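Protein Kif13b (Mus musculus, PDB 5B64) probably works as a kinesin motor that carries cargo along microtubules. Local coordinates at residues 77-80 with 81-85. Sequence-based numbering, arbitrary orientation.
Sequences QIWS and LEKLE
S80 sits at the N-cap of helix 81-85, where the chain passes directly from strand to helix and its direction changes by 82°. One side-chain bond makes the cap: the hydroxyl OG of S80 accepts from the backbone N of K83 at 2.9 Å, somewhat bent, with an N-H...OG angle of 147°. OG stands between the backbone N and the carbonyl carbon of its own residue (chi1 74°), which points it at the K83 N-H. Beside the cap, S80 O starts the helical backbone pattern, taking the N-H of L84 at 3.0 Å in an i to i+4 bond.

K83 makes the aromatic contact across the two segments. The lysine chain runs out extended and lies across one face of the W79 indole. K83 CE stands almost straight above the five-membered ring of W79, 3.4 Å from its centroid, as a CH-pi contact, while K83 NZ makes a cation-pi contact 4.0 Å from that W79 centroid. NZ also reaches D120 in a salt bridge, and R87 is a second cation-pi partner of the indole. At the indole edge, NE1 of W79 donates to OE1 of Q77 at 2.9 Å, close to the ring plane, and NE2 of Q77 in turn holds D120 O.

Apolar packing completes the corner: CZ3 of W79 meets CD1 of L84 at 4.0 Å, and L84 goes on to L24, V25 and A28 of helix 9-34. A leucine here, lacking the indole N-H and flat face, would probably leave the Q77 amide less fixed and let the K83 chain drift, tied mainly by D120.

The strand-to-helix corner is thus held by the serine cap and by K83 and L84 lying against the indole, whose N-H bond steadies the ring's orientation from the strand side.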
loop_
_atom_site.group_PDB
_atom_site.type_symbol
_atom_site.label_atom_id
_atom_site.label_comp_id
_atom_site.label_asym_id
_atom_site.label_seq_id
_atom_site.Cartn_x
_atom_site.Cartn_y
_atom_site.Cartn_z
ATOM N N GLN B 77 7.828 -12.131 -13.444
ATOM C CA GLN B 77 9.034 -12.750 -12.934
ATOM C C GLN B 77 8.781 -14.206 -12.625
ATOM O O GLN B 77 7.638 -14.600 -12.416
ATOM C CB GLN B 77 9.529 -12.010 -11.698
ATOM C CG GLN B 77 8.516 -11.936 -10.568
ATOM C CD GLN B 77 8.906 -10.921 -9.493
ATOM O OE1 GLN B 77 8.691 -11.159 -8.312
ATOM N NE2 GLN B 77 9.474 -9.785 -9.905
ATOM N N ILE B 78 9.844 -15.008 -12.618
ATOM C CA ILE B 78 9.749 -16.387 -12.161
ATOM C C ILE B 78 10.170 -16.559 -10.690
ATOM O O ILE B 78 11.219 -16.066 -10.284
ATOM C CB ILE B 78 10.613 -17.322 -13.011
ATOM C CG1 ILE B 78 10.294 -17.154 -14.499
ATOM C CG2 ILE B 78 10.398 -18.774 -12.583
ATOM C CD1 ILE B 78 8.843 -17.460 -14.861
ATOM N N TRP B 79 9.340 -17.239 -9.899
ATOM C CA TRP B 79 9.776 -17.780 -8.611
ATOM C C TRP B 79 9.881 -19.302 -8.656
ATOM O O TRP B 79 9.131 -19.982 -9.361
ATOM C CB TRP B 79 8.767 -17.495 -7.520
ATOM C CG TRP B 79 8.499 -16.093 -7.210
ATOM C CD1 TRP B 79 9.040 -14.996 -7.797
ATOM C CD2 TRP B 79 7.587 -15.621 -6.219
ATOM N NE1 TRP B 79 8.530 -13.860 -7.221
ATOM C CE2 TRP B 79 7.629 -14.215 -6.257
ATOM C CE3 TRP B 79 6.736 -16.254 -5.303
ATOM C CZ2 TRP B 79 6.854 -13.424 -5.403
ATOM C CZ3 TRP B 79 5.972 -15.467 -4.455
ATOM C CH2 TRP B 79 6.041 -14.067 -4.507
ATOM N N SER B 80 10.779 -19.842 -7.853
ATOM C CA SER B 80 10.824 -21.276 -7.658
ATOM C C SER B 80 9.624 -21.681 -6.810
ATOM O O SER B 80 9.062 -20.860 -6.074
ATOM C CB SER B 80 12.104 -21.670 -6.928
ATOM O OG SER B 80 12.035 -21.304 -5.552
ATOM N N LEU B 81 9.235 -22.948 -6.918
ATOM C CA LEU B 81 8.173 -23.492 -6.089
ATOM C C LEU B 81 8.503 -23.291 -4.604
ATOM O O LEU B 81 7.654 -22.843 -3.826
ATOM C CB LEU B 81 7.940 -24.973 -6.406
ATOM C CG LEU B 81 6.788 -25.594 -5.611
ATOM C CD1 LEU B 81 5.461 -24.832 -5.882
ATOM C CD2 LEU B 81 6.636 -27.084 -5.857
ATOM N N GLU B 82 9.741 -23.608 -4.229
ATOM C CA GLU B 82 10.211 -23.453 -2.850
ATOM C C GLU B 82 10.004 -22.019 -2.394
ATOM O O GLU B 82 9.605 -21.772 -1.264
ATOM C CB GLU B 82 11.694 -23.822 -2.731
ATOM C CG GLU B 82 12.293 -23.578 -1.349
ATOM C CD GLU B 82 13.805 -23.852 -1.272
ATOM O OE1 GLU B 82 14.294 -24.193 -0.167
ATOM O OE2 GLU B 82 14.506 -23.715 -2.304
ATOM N N LYS B 83 10.266 -21.074 -3.287
ATOM C CA LYS B 83 10.114 -19.678 -2.938
ATOM C C LYS B 83 8.644 -19.290 -2.702
ATOM O O LYS B 83 8.342 -18.564 -1.741
ATOM C CB LYS B 83 10.792 -18.763 -3.964
ATOM C CG LYS B 83 10.385 -17.311 -3.786
ATOM C CD LYS B 83 11.257 -16.360 -4.551
ATOM C CE LYS B 83 10.676 -14.962 -4.496
ATOM N NZ LYS B 83 11.644 -13.981 -5.022
ATOM N N LEU B 84 7.737 -19.764 -3.558
ATOM C CA LEU B 84 6.309 -19.525 -3.346
ATOM C C LEU B 84 5.867 -20.150 -2.010
ATOM O O LEU B 84 5.155 -19.536 -1.201
ATOM C CB LEU B 84 5.490 -20.093 -4.502
ATOM C CG LEU B 84 3.961 -20.018 -4.415
ATOM C CD1 LEU B 84 3.469 -18.590 -4.333
ATOM C CD2 LEU B 84 3.287 -20.720 -5.612
ATOM N N GLU B 85 6.342 -21.363 -1.769
ATOM C CA GLU B 85 5.974 -22.085 -0.580
ATOM C C GLU B 85 6.383 -21.308 0.679
ATOM O O GLU B 85 5.592 -21.206 1.634
ATOM C CB GLU B 85 6.601 -23.470 -0.624
ATOM C CG GLU B 85 5.972 -24.456 0.315
ATOM C CD GLU B 85 6.218 -25.878 -0.118
ATOM O OE1 GLU B 85 6.010 -26.800 0.708
ATOM O OE2 GLU B 85 6.619 -26.065 -1.291
#